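Local coordinates for tail fiber protein (Acinetobacter phage AM24, PDB 5W5P) that probably serves as the trimeric tailspike with which the phage recognises, and perhaps degrades, the capsular polysaccharide of its Acinetobacter host, at residues R100-N103 and T104-P108; F138-A141 and D142-F145; L352-L355 and G356-T360; K458-S462 and S463-V467; A485-S488 and S489-C492. One frame throughout, in Å; residues are numbered along the deposited sequence.

Contact 1 (R100-N103 and T104-P108); sequences RKWN and THADP
W102, N103 and T104 form the bend of a loop that leaves strand 97-100 of the small N-terminal antiparallel sheet and heads for the start of the parallel beta-helix, the solenoid that makes up the body of this tailspike. The indole of W102 folds back over the bend: with CG lodged between the backbone N and the carbonyl carbon (chi1 64°), its six-membered ring swings toward the chain that follows. There the rim of the ring meets the carbonyl of T104, whose O lies near the ring plane at 3.1 Å from CZ3 of W102 and 3.2 Å from CE3, a C-H edge turned to an oxygen. Beyond it, W102 CZ3 reaches the methyl CB of A106 at 4.3 Å, a loose apolar touch. W110 also packs against the indole in an edge-to-face pair.

N103 and T104 turn their side chains the other way. The amide oxygen OD1 of N103 stands 3.3 Å from the methyl CG2 of T104, and the two residues face a neighbouring subunit, where N103 packs on W137 and T104 on D169. The loop is thus part of the trimer interface. H105, whose side chain lies about 3 Å from a bound zinc ion, stacks on W137 of its own chain, while CB of T104 sits 4.0 Å above one face of the imidazole, toward its rim. OG1 of T104 makes a weak hydrogen bond of 3.3 Å to the carbonyl O of H105.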
loop_
_atom_site.group_PDB
_atom_site.type_symbol
_atom_site.label_atom_id
_atom_site.label_comp_id
_atom_site.label_asym_id
_atom_site.label_seq_id
_atom_site.Cartn_x
_atom_site.Cartn_y
_atom_site.Cartn_z
ATOM N N ARG A 100 8.730 -16.378 -42.916
ATOM C CA ARG A 100 9.661 -16.430 -41.799
ATOM C C ARG A 100 9.145 -17.375 -40.724
ATOM O O ARG A 100 7.951 -17.392 -40.407
ATOM C CB ARG A 100 9.868 -15.027 -41.219
ATOM C CG ARG A 100 10.794 -14.956 -40.022
ATOM C CD ARG A 100 10.768 -13.564 -39.391
ATOM N NE ARG A 100 11.175 -12.517 -40.328
ATOM C CZ ARG A 100 12.433 -12.137 -40.516
ATOM N NH1 ARG A 100 13.409 -12.719 -39.835
ATOM N NH2 ARG A 100 12.718 -11.173 -41.380
ATOM N N LYS A 101 10.052 -18.177 -40.176
ATOM C CA LYS A 101 9.745 -19.045 -39.046
ATOM C C LYS A 101 9.916 -18.227 -37.773
ATOM O O LYS A 101 11.031 -17.815 -37.440
ATOM C CB LYS A 101 10.658 -20.269 -39.034
ATOM C CG LYS A 101 10.638 -21.096 -40.317
ATOM C CD LYS A 101 9.849 -22.382 -40.130
ATOM C CE LYS A 101 10.470 -23.531 -40.910
ATOM N NZ LYS A 101 9.767 -24.811 -40.629
ATOM N N TRP A 102 8.812 -17.980 -37.068
ATOM C CA TRP A 102 8.860 -17.247 -35.810
ATOM C C TRP A 102 7.631 -17.599 -34.983
ATOM O O TRP A 102 6.514 -17.639 -35.510
ATOM C CB TRP A 102 8.938 -15.732 -36.051
ATOM C CG TRP A 102 7.732 -15.132 -36.725
ATOM C CD1 TRP A 102 7.389 -15.244 -38.042
ATOM C CD2 TRP A 102 6.721 -14.318 -36.120
ATOM N NE1 TRP A 102 6.226 -14.555 -38.290
ATOM C CE2 TRP A 102 5.796 -13.979 -37.127
ATOM C CE3 TRP A 102 6.508 -13.843 -34.823
ATOM C CZ2 TRP A 102 4.678 -13.187 -36.879
ATOM C CZ3 TRP A 102 5.392 -13.061 -34.579
ATOM C CH2 TRP A 102 4.493 -12.741 -35.604
ATOM N N ASN A 103 7.842 -17.864 -33.694
ATOM C CA ASN A 103 6.756 -18.145 -32.766
ATOM C C ASN A 103 6.796 -17.221 -31.557
ATOM O O ASN A 103 6.088 -17.465 -30.571
ATOM C CB ASN A 103 6.793 -19.607 -32.312
ATOM C CG ASN A 103 8.148 -20.021 -31.773
ATOM O OD1 ASN A 103 8.932 -19.190 -31.316
ATOM N ND2 ASN A 103 8.428 -21.317 -31.820
ATOM N N THR A 104 7.617 -16.178 -31.605
ATOM C CA THR A 104 7.719 -15.232 -30.509
ATOM C C THR A 104 7.147 -13.884 -30.916
ATOM O O THR A 104 6.187 -13.803 -31.689
ATOM C CB THR A 104 9.175 -15.051 -30.084
ATOM O OG1 THR A 104 9.869 -14.317 -31.099
ATOM C CG2 THR A 104 9.849 -16.398 -29.885
ATOM N N HIS A 105 7.760 -12.825 -30.411
ATOM C CA HIS A 105 7.364 -11.456 -30.681
ATOM C C HIS A 105 8.004 -10.952 -31.972
ATOM O O HIS A 105 9.142 -11.297 -32.302
ATOM C CB HIS A 105 7.789 -10.582 -29.504
ATOM C CG HIS A 105 9.169 -10.895 -29.004
ATOM N ND1 HIS A 105 10.219 -11.173 -29.853
ATOM C CD2 HIS A 105 9.672 -10.972 -27.747
ATOM C CE1 HIS A 105 11.307 -11.411 -29.143
ATOM N NE2 HIS A 105 11.005 -11.292 -27.863
ATOM N N ALA A 106 7.269 -10.107 -32.688
ATOM C CA ALA A 106 7.763 -9.518 -33.924
ATOM C C ALA A 106 8.836 -8.461 -33.662
ATOM O O ALA A 106 8.752 -7.680 -32.708
ATOM C CB ALA A 106 6.607 -8.913 -34.721
ATOM N N ASP A 107 9.853 -8.454 -34.536
ATOM C CA ASP A 107 10.977 -7.520 -34.489
ATOM C C ASP A 107 10.781 -6.491 -35.597
ATOM O O ASP A 107 10.637 -6.890 -36.770
ATOM C CB ASP A 107 12.291 -8.290 -34.676
ATOM C CG ASP A 107 13.536 -7.411 -34.679
ATOM O OD1 ASP A 107 13.452 -6.172 -34.599
ATOM O OD2 ASP A 107 14.640 -7.962 -34.724
ATOM N N PRO A 108 10.672 -5.186 -35.303
ATOM C CA PRO A 108 10.549 -4.220 -36.412
ATOM C C PRO A 108 11.708 -4.279 -37.382
ATOM O O PRO A 108 11.562 -3.825 -38.525
ATOM C CB PRO A 108 10.478 -2.855 -35.717
ATOM C CG PRO A 108 9.992 -3.161 -34.368
ATOM C CD PRO A 108 10.552 -4.516 -33.999
#

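Contact 2 (F138-A141 and D142-F145); sequences FGNA and DRSF
The rings of F138 and F145 meet in a T-shaped pair: the edge of F138 points at one face of F145, with CD2 of F138 3.7 Å above that face and offset to its rim, and the planes are inclined at 69°. The third flat group, the guanidinium of R143, receives the carbonyl of F138 at its edge. NH1 of R143 donates to F138 O at 2.9 Å; F138 O lies almost in the guanidinium plane, while NH1 stands well above the plane of that carbonyl. R143 reaches back this far because its chain is extended from CG to NE. NE of R143 is linked through a water to OD1 of N140, and NH2 forms a salt bridge with D107, so that several partners fix the rotation of the group.

Beneath the arginine the chain reverses in a type I beta turn from N140 to R143, closed by R143 N to N140 O at 3.1 Å. G139 has a positive phi of 92°, and its CA lies 3.6 Å from NH1 of R143, so the backbone runs close beside the guanidinium. The turn joins strand 135-140 to strand 144-147 at the start of the beta-helix; these pair in parallel with strands 164-169 and 172-175, and F138 packs on V173 of the latter.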
loop_
_atom_site.group_PDB
_atom_site.type_symbol
_atom_site.label_atom_id
_atom_site.label_comp_id
_atom_site.label_asym_id
_atom_site.label_seq_id
_atom_site.Cartn_x
_atom_site.Cartn_y
_atom_site.Cartn_z
ATOM N N PHE A 138 11.859 -4.843 -29.482
ATOM C CA PHE A 138 12.784 -3.954 -30.169
ATOM C C PHE A 138 14.243 -4.388 -30.084
ATOM O O PHE A 138 15.097 -3.740 -30.697
ATOM C CB PHE A 138 12.638 -2.534 -29.625
ATOM C CG PHE A 138 11.404 -1.820 -30.111
ATOM C CD1 PHE A 138 10.183 -1.996 -29.474
ATOM C CD2 PHE A 138 11.465 -0.972 -31.207
ATOM C CE1 PHE A 138 9.048 -1.337 -29.919
ATOM C CE2 PHE A 138 10.334 -0.310 -31.654
ATOM C CZ PHE A 138 9.123 -0.491 -31.005
ATOM N N GLY A 139 14.557 -5.450 -29.347
ATOM C CA GLY A 139 15.911 -5.979 -29.344
ATOM C C GLY A 139 16.793 -5.409 -28.247
ATOM O O GLY A 139 16.327 -4.826 -27.263
ATOM N N ASN A 140 18.106 -5.569 -28.440
ATOM C CA ASN A 140 19.082 -5.303 -27.393
ATOM C C ASN A 140 19.603 -3.866 -27.456
ATOM O O ASN A 140 19.245 -3.076 -28.334
ATOM C CB ASN A 140 20.236 -6.306 -27.469
ATOM C CG ASN A 140 21.069 -6.169 -28.741
ATOM O OD1 ASN A 140 20.578 -5.755 -29.791
ATOM N ND2 ASN A 140 22.335 -6.531 -28.646
ATOM N N ALA A 141 20.478 -3.528 -26.504
ATOM C CA ALA A 141 20.945 -2.157 -26.330
ATOM C C ALA A 141 21.771 -1.649 -27.501
ATOM O O ALA A 141 21.993 -0.438 -27.601
ATOM C CB ALA A 141 21.760 -2.036 -25.040
ATOM N N ASP A 142 22.227 -2.529 -28.390
ATOM C CA ASP A 142 22.962 -2.072 -29.558
ATOM C C ASP A 142 22.077 -1.351 -30.566
ATOM O O ASP A 142 22.605 -0.725 -31.491
ATOM C CB ASP A 142 23.663 -3.255 -30.230
ATOM C CG ASP A 142 25.116 -3.378 -29.811
ATOM O OD1 ASP A 142 25.916 -2.492 -30.182
ATOM O OD2 ASP A 142 25.453 -4.352 -29.099
ATOM N N ARG A 143 20.760 -1.413 -30.410
ATOM C CA ARG A 143 19.836 -0.754 -31.319
ATOM C C ARG A 143 19.292 0.524 -30.693
ATOM O O ARG A 143 19.054 0.587 -29.483
ATOM C CB ARG A 143 18.679 -1.683 -31.687
ATOM C CG ARG A 143 19.113 -3.045 -32.178
ATOM C CD ARG A 143 17.986 -4.040 -32.011
ATOM N NE ARG A 143 18.028 -5.100 -33.011
ATOM C CZ ARG A 143 16.968 -5.800 -33.400
ATOM N NH1 ARG A 143 15.773 -5.545 -32.878
ATOM N NH2 ARG A 143 17.106 -6.753 -34.314
ATOM N N SER A 144 19.106 1.544 -31.534
ATOM C CA SER A 144 18.470 2.803 -31.150
ATOM C C SER A 144 17.533 3.191 -32.284
ATOM O O SER A 144 17.994 3.472 -33.394
ATOM C CB SER A 144 19.502 3.904 -30.899
ATOM O OG SER A 144 20.165 3.732 -29.658
ATOM N N PHE A 145 16.234 3.196 -32.019
ATOM C CA PHE A 145 15.237 3.509 -33.032
ATOM C C PHE A 145 14.723 4.935 -32.858
ATOM O O PHE A 145 14.868 5.552 -31.800
ATOM C CB PHE A 145 14.073 2.516 -32.969
ATOM C CG PHE A 145 14.488 1.080 -33.131
ATOM C CD1 PHE A 145 14.517 0.488 -34.386
ATOM C CD2 PHE A 145 14.854 0.320 -32.028
ATOM C CE1 PHE A 145 14.904 -0.836 -34.540
ATOM C CE2 PHE A 145 15.234 -1.001 -32.172
ATOM C CZ PHE A 145 15.265 -1.582 -33.431
HETATM O O HOH W 1 20.869 -5.892 -32.935
#

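Contact 3 (L352-L355 and G356-T360); sequences LIEL and GKTGT
This is a local contact round a turn: T358 folds back on E354 and L355 just where the chain runs off strand 353-354, one strand of a parallel sheet of the beta-helix, into the loop that leads to strand 365-375. The turn is shaped by a cis peptide bond between G356 and K357, which sends the chain back so that T358 faces the end of the strand it has just left.

T358 uses both branches of its side chain. Its hydroxyl OG1 donates to the carbonyl O of L355 at 2.8 Å, meeting it nearly head-on (C=O...OG1 angle 173°). OG1 stands beside the backbone N (chi1 -62°), which leaves the methyl CG2 anti to N and laid against the carboxylate of E354, with 3.7 Å to CD and the same to OE1. E354 comes to meet it with a chain extended beyond CG, whose methylene CG lies 3.6 Å from OG1 of T358. The contact between these two side chains is therefore one of van der Waals packing, and the charge of E354 looks instead to K324 on the adjacent strand 321-328, in a long and weak ion pair.

L355 takes part through its backbone, while its isobutyl group packs away from the turn on V367 and F369 of strand 365-375. K357 also points away, its NZ hydrogen-bonded to T361 O and its charge set against the ring of Y363. Behind the hydroxyl, CB of T358 lies 3.6 Å from the carbonyl O of L355.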
loop_
_atom_site.group_PDB
_atom_site.type_symbol
_atom_site.label_atom_id
_atom_site.label_comp_id
_atom_site.label_asym_id
_atom_site.label_seq_id
_atom_site.Cartn_x
_atom_site.Cartn_y
_atom_site.Cartn_z
ATOM N N LEU A 352 4.821 20.606 -3.179
ATOM C CA LEU A 352 5.117 19.341 -3.834
ATOM C C LEU A 352 3.876 18.731 -4.466
ATOM O O LEU A 352 3.971 18.074 -5.509
ATOM C CB LEU A 352 5.720 18.361 -2.829
ATOM C CG LEU A 352 7.239 18.434 -2.701
ATOM C CD1 LEU A 352 7.704 17.597 -1.530
ATOM C CD2 LEU A 352 7.901 17.977 -4.003
ATOM N N ILE A 353 2.716 18.933 -3.848
ATOM C CA ILE A 353 1.454 18.404 -4.345
ATOM C C ILE A 353 0.401 19.496 -4.237
ATOM O O ILE A 353 0.296 20.169 -3.207
ATOM C CB ILE A 353 1.008 17.146 -3.573
ATOM C CG1 ILE A 353 1.981 15.993 -3.829
ATOM C CG2 ILE A 353 -0.412 16.754 -3.967
ATOM C CD1 ILE A 353 1.779 14.812 -2.912
ATOM N N GLU A 354 -0.361 19.684 -5.304
ATOM C CA GLU A 354 -1.519 20.558 -5.300
ATOM C C GLU A 354 -2.766 19.703 -5.466
ATOM O O GLU A 354 -2.814 18.838 -6.345
ATOM C CB GLU A 354 -1.426 21.598 -6.416
ATOM C CG GLU A 354 -2.731 22.331 -6.680
ATOM C CD GLU A 354 -2.632 23.296 -7.845
ATOM O OE1 GLU A 354 -1.729 24.161 -7.833
ATOM O OE2 GLU A 354 -3.460 23.189 -8.777
ATOM N N LEU A 355 -3.754 19.928 -4.606
ATOM C CA LEU A 355 -5.050 19.276 -4.690
ATOM C C LEU A 355 -6.129 20.333 -4.876
ATOM O O LEU A 355 -5.884 21.537 -4.762
ATOM C CB LEU A 355 -5.344 18.439 -3.434
ATOM C CG LEU A 355 -4.298 17.399 -3.020
ATOM C CD1 LEU A 355 -4.699 16.701 -1.720
ATOM C CD2 LEU A 355 -4.045 16.379 -4.146
ATOM N N GLY A 356 -7.338 19.868 -5.172
ATOM C CA GLY A 356 -8.482 20.751 -5.150
ATOM C C GLY A 356 -8.997 20.967 -3.741
ATOM O O GLY A 356 -8.971 20.069 -2.900
ATOM N N LYS A 357 -9.479 22.180 -3.479
ATOM C CA LYS A 357 -9.599 23.229 -4.482
ATOM C C LYS A 357 -8.395 24.161 -4.482
ATOM O O LYS A 357 -7.887 24.547 -3.426
ATOM C CB LYS A 357 -10.883 24.040 -4.244
ATOM C CG LYS A 357 -10.776 25.530 -4.561
ATOM C CD LYS A 357 -12.034 26.282 -4.150
ATOM C CE LYS A 357 -13.227 25.908 -5.015
ATOM N NZ LYS A 357 -13.122 26.452 -6.400
ATOM N N THR A 358 -7.946 24.525 -5.682
ATOM C CA THR A 358 -6.917 25.542 -5.861
ATOM C C THR A 358 -7.299 26.348 -7.092
ATOM O O THR A 358 -7.332 25.810 -8.203
ATOM C CB THR A 358 -5.525 24.924 -6.009
ATOM O OG1 THR A 358 -5.196 24.201 -4.816
ATOM C CG2 THR A 358 -4.481 26.009 -6.232
ATOM N N GLY A 359 -7.615 27.624 -6.892
ATOM C CA GLY A 359 -8.076 28.442 -7.999
ATOM C C GLY A 359 -9.453 28.002 -8.459
ATOM O O GLY A 359 -10.393 27.884 -7.663
ATOM N N THR A 360 -9.575 27.739 -9.762
ATOM C CA THR A 360 -10.851 27.345 -10.343
ATOM C C THR A 360 -11.225 25.905 -10.014
ATOM O O THR A 360 -12.390 25.531 -10.181
ATOM C CB THR A 360 -10.809 27.519 -11.860
ATOM O OG1 THR A 360 -9.595 26.950 -12.363
ATOM C CG2 THR A 360 -10.848 28.991 -12.216
#

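Contact 4 (K458-S462 and S463-V467); sequences KEFLS and STNLV
After strand 451-461 the backbone curls into a short, weakly bonded helical turn at about 462-465, in which the carbonyl O of L461 accepts both the amide N of T464 at 3.2 Å and that of N465 at 3.1 Å. Two donors thus grip one oxygen and pin the turn to the end of the strand. The side chain of N465, with CG anti to its own carbonyl carbon (chi1 -49°), swings back beside F460: its amide stands at the rim of the phenyl ring, perpendicular to it, and CG of N465 lies 3.9 Å from CD1 of F460. The turn links the two antiparallel sheets of the C-terminal domain, since strand 451-461 belongs to one, and strand 466-467, which pairs with 470-477, belongs to the other.

On the far end of the turn, L466 returns toward S462, its CB 3.1 Å from the carbonyl O of S462 in a tight approach. CD2 of L466 passes 4.2 Å from CB of S462, and both residues pack on Y585. The hydroxyl of S462 is hydrogen-bonded to NE2 of H471 on strand 470-477. At the outer surface S463 sets its OG 4.0 Å from CB of L461.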
loop_
_atom_site.group_PDB
_atom_site.type_symbol
_atom_site.label_atom_id
_atom_site.label_comp_id
_atom_site.label_asym_id
_atom_site.label_seq_id
_atom_site.Cartn_x
_atom_site.Cartn_y
_atom_site.Cartn_z
ATOM N N LYS A 458 -21.764 -1.925 35.127
ATOM C CA LYS A 458 -21.836 -2.689 36.362
ATOM C C LYS A 458 -23.227 -2.543 36.960
ATOM O O LYS A 458 -23.803 -1.451 36.965
ATOM C CB LYS A 458 -20.775 -2.234 37.379
ATOM C CG LYS A 458 -20.671 -3.138 38.601
ATOM C CD LYS A 458 -19.419 -2.869 39.415
ATOM C CE LYS A 458 -19.016 -4.101 40.211
ATOM N NZ LYS A 458 -18.283 -5.068 39.336
ATOM N N GLU A 459 -23.760 -3.653 37.457
ATOM C CA GLU A 459 -25.058 -3.676 38.112
ATOM C C GLU A 459 -24.859 -3.587 39.621
ATOM O O GLU A 459 -24.030 -4.309 40.183
ATOM C CB GLU A 459 -25.822 -4.945 37.733
ATOM C CG GLU A 459 -26.915 -5.336 38.698
ATOM C CD GLU A 459 -27.481 -6.708 38.404
ATOM O OE1 GLU A 459 -27.106 -7.668 39.110
ATOM O OE2 GLU A 459 -28.308 -6.827 37.477
ATOM N N PHE A 460 -25.600 -2.686 40.264
ATOM C CA PHE A 460 -25.565 -2.501 41.717
ATOM C C PHE A 460 -26.962 -2.801 42.252
ATOM O O PHE A 460 -27.808 -1.908 42.341
ATOM C CB PHE A 460 -25.121 -1.081 42.101
ATOM C CG PHE A 460 -23.720 -0.745 41.680
ATOM C CD1 PHE A 460 -22.649 -1.015 42.513
ATOM C CD2 PHE A 460 -23.477 -0.153 40.449
ATOM C CE1 PHE A 460 -21.359 -0.707 42.124
ATOM C CE2 PHE A 460 -22.190 0.157 40.056
ATOM C CZ PHE A 460 -21.131 -0.121 40.892
ATOM N N LEU A 461 -27.203 -4.063 42.600
ATOM C CA LEU A 461 -28.488 -4.434 43.177
ATOM C C LEU A 461 -28.724 -3.661 44.469
ATOM O O LEU A 461 -27.805 -3.453 45.266
ATOM C CB LEU A 461 -28.539 -5.940 43.434
ATOM C CG LEU A 461 -28.667 -6.807 42.176
ATOM C CD1 LEU A 461 -28.281 -8.254 42.460
ATOM C CD2 LEU A 461 -30.074 -6.724 41.601
ATOM N N SER A 462 -29.968 -3.216 44.665
ATOM C CA SER A 462 -30.281 -2.414 45.843
ATOM C C SER A 462 -30.124 -3.214 47.129
ATOM O O SER A 462 -29.726 -2.653 48.155
ATOM C CB SER A 462 -31.697 -1.850 45.736
ATOM O OG SER A 462 -31.797 -0.947 44.649
ATOM N N SER A 463 -30.412 -4.517 47.094
ATOM C CA SER A 463 -30.280 -5.345 48.287
ATOM C C SER A 463 -28.855 -5.364 48.829
ATOM O O SER A 463 -28.658 -5.674 50.008
ATOM C CB SER A 463 -30.737 -6.773 47.985
ATOM O OG SER A 463 -29.963 -7.342 46.941
ATOM N N THR A 464 -27.865 -5.033 47.999
ATOM C CA THR A 464 -26.455 -5.084 48.363
ATOM C C THR A 464 -25.812 -3.718 48.533
ATOM O O THR A 464 -24.873 -3.587 49.317
ATOM C CB THR A 464 -25.657 -5.848 47.297
ATOM O OG1 THR A 464 -26.381 -7.011 46.890
ATOM C CG2 THR A 464 -24.292 -6.261 47.827
ATOM N N ASN A 465 -26.277 -2.705 47.807
ATOM C CA ASN A 465 -25.596 -1.420 47.727
ATOM C C ASN A 465 -26.527 -0.271 48.093
ATOM O O ASN A 465 -26.423 0.831 47.552
ATOM C CB ASN A 465 -25.004 -1.199 46.334
ATOM C CG ASN A 465 -24.203 -2.390 45.837
ATOM O OD1 ASN A 465 -24.764 -3.363 45.337
ATOM N ND2 ASN A 465 -22.883 -2.309 45.957
ATOM N N LEU A 466 -27.454 -0.510 49.017
ATOM C CA LEU A 466 -28.364 0.533 49.486
ATOM C C LEU A 466 -28.435 0.456 51.003
ATOM O O LEU A 466 -28.982 -0.505 51.554
ATOM C CB LEU A 466 -29.753 0.384 48.867
ATOM C CG LEU A 466 -30.816 1.348 49.385
ATOM C CD1 LEU A 466 -30.389 2.789 49.145
ATOM C CD2 LEU A 466 -32.156 1.061 48.732
ATOM N N VAL A 467 -27.878 1.462 51.673
ATOM C CA VAL A 467 -27.893 1.563 53.127
ATOM C C VAL A 467 -28.309 2.983 53.487
ATOM O O VAL A 467 -27.617 3.944 53.128
ATOM C CB VAL A 467 -26.525 1.228 53.748
ATOM C CG1 VAL A 467 -26.574 1.389 55.265
ATOM C CG2 VAL A 467 -26.088 -0.181 53.364
#

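Contact 5 (A485-S488 and S489-C492); sequences ASQS and SRAC
Backbone bonds between S486-Q487 and S489-R490 wind this stretch into consecutive tight turns. R490 N donates to the carbonyl O of Q487 at 3.2 Å and nearly straight (169°), while S489 N makes a weak bond to S486 O.

Packing comes chiefly from R490, whose chain, extended from CG to NE, runs back under the first turn. The carbonyl O of S486 and CA of Q487 lie over the same face of the guanidinium, both toward its rim, and CG of R490 passes 3.4 Å from S486 O. NH1 of R490 touches CG of Q487 at 3.5 Å, with the amide and guanidinium planes 75° apart, so the two flat ends do not stack. Their polar atoms serve other partners: NH2 of R490 bonds to L484 O, and the amide of Q487 to the backbone of G526 and I527. Beside them OG of S489 approaches CB of S486 at 3.4 Å.

Waters complete the set. One ties S486 N to OG of S489, a second connects the hydroxyls of S488 and S489, and a third accepts from A491 N at 2.9 Å and reaches Q487 O.

The loop lies between helix 479-483 and strand 492-503, where A491 packs on Q522 of strand 509-523 and on F499 of a neighbouring subunit.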
loop_
_atom_site.group_PDB
_atom_site.type_symbol
_atom_site.label_atom_id
_atom_site.label_comp_id
_atom_site.label_asym_id
_atom_site.label_seq_id
_atom_site.Cartn_x
_atom_site.Cartn_y
_atom_site.Cartn_z
ATOM N N ALA A 485 5.789 0.332 37.969
ATOM C CA ALA A 485 7.087 0.277 38.634
ATOM C C ALA A 485 7.494 1.644 39.173
ATOM O O ALA A 485 7.952 1.757 40.315
ATOM C CB ALA A 485 8.147 -0.262 37.675
ATOM N N SER A 486 7.326 2.693 38.373
ATOM C CA SER A 486 7.809 4.021 38.726
ATOM C C SER A 486 6.747 4.814 39.473
ATOM O O SER A 486 5.563 4.780 39.122
ATOM C CB SER A 486 8.240 4.789 37.474
ATOM O OG SER A 486 9.593 4.510 37.161
ATOM N N GLN A 487 7.186 5.541 40.506
ATOM C CA GLN A 487 6.264 6.391 41.253
ATOM C C GLN A 487 5.688 7.491 40.372
ATOM O O GLN A 487 4.496 7.807 40.465
ATOM C CB GLN A 487 6.967 6.994 42.471
ATOM C CG GLN A 487 7.081 6.048 43.659
ATOM C CD GLN A 487 7.858 6.655 44.812
ATOM O OE1 GLN A 487 8.573 7.644 44.641
ATOM N NE2 GLN A 487 7.735 6.056 45.992
ATOM N N SER A 488 6.511 8.076 39.499
ATOM C CA SER A 488 6.069 9.207 38.692
ATOM C C SER A 488 5.025 8.831 37.647
ATOM O O SER A 488 4.366 9.726 37.109
ATOM C CB SER A 488 7.272 9.862 38.012
ATOM O OG SER A 488 8.059 8.900 37.332
ATOM N N SER A 489 4.847 7.543 37.353
ATOM C CA SER A 489 3.862 7.115 36.369
ATOM C C SER A 489 2.466 6.921 36.943
ATOM O O SER A 489 1.520 6.748 36.168
ATOM C CB SER A 489 4.299 5.802 35.707
ATOM O OG SER A 489 5.695 5.767 35.506
ATOM N N ARG A 490 2.309 6.948 38.268
ATOM C CA ARG A 490 1.061 6.489 38.868
ATOM C C ARG A 490 -0.021 7.564 38.857
ATOM O O ARG A 490 -1.155 7.301 38.446
ATOM C CB ARG A 490 1.320 6.005 40.294
ATOM C CG ARG A 490 2.395 4.937 40.382
ATOM C CD ARG A 490 2.196 4.036 41.583
ATOM N NE ARG A 490 3.215 2.994 41.645
ATOM C CZ ARG A 490 4.193 2.957 42.548
ATOM N NH1 ARG A 490 4.284 3.907 43.470
ATOM N NH2 ARG A 490 5.079 1.971 42.527
ATOM N N ALA A 491 0.311 8.774 39.305
ATOM C CA ALA A 491 -0.696 9.804 39.526
ATOM C C ALA A 491 -1.403 10.184 38.228
ATOM O O ALA A 491 -0.832 10.122 37.136
ATOM C CB ALA A 491 -0.059 11.047 40.152
ATOM N N CYS A 492 -2.664 10.587 38.362
ATOM C CA CYS A 492 -3.465 11.039 37.233
ATOM C C CYS A 492 -4.718 11.711 37.775
ATOM O O CYS A 492 -5.021 11.645 38.970
ATOM C CB CYS A 492 -3.827 9.884 36.295
ATOM S SG CYS A 492 -4.785 8.562 37.077
HETATM O O HOH W 2 6.446 2.663 35.582
HETATM O O HOH W 3 2.688 9.585 40.787
HETATM O O HOH W 4 7.384 8.073 34.532
#

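Overall arrangement
The five contacts follow one another along the chain and mark stations down the length of an elongated tailspike. Contacts 1 and 2, with centres 16 Å apart, touch at the entrance to the parallel beta-helix, joined by the D107-R143 salt bridge and by P108 packing on F138. Contact 3 lies farther along the solenoid, its centre about 41 Å from that of contact 2. Contacts 4 and 5, about 33 Å apart between centres, belong to the C-terminal antiparallel sheets, and both border the same five-stranded sheet, at strands 451-461 and 492-503. Contacts 1, 2 and 5 also abut neighbouring subunits, so trimer interfaces occur toward both ends.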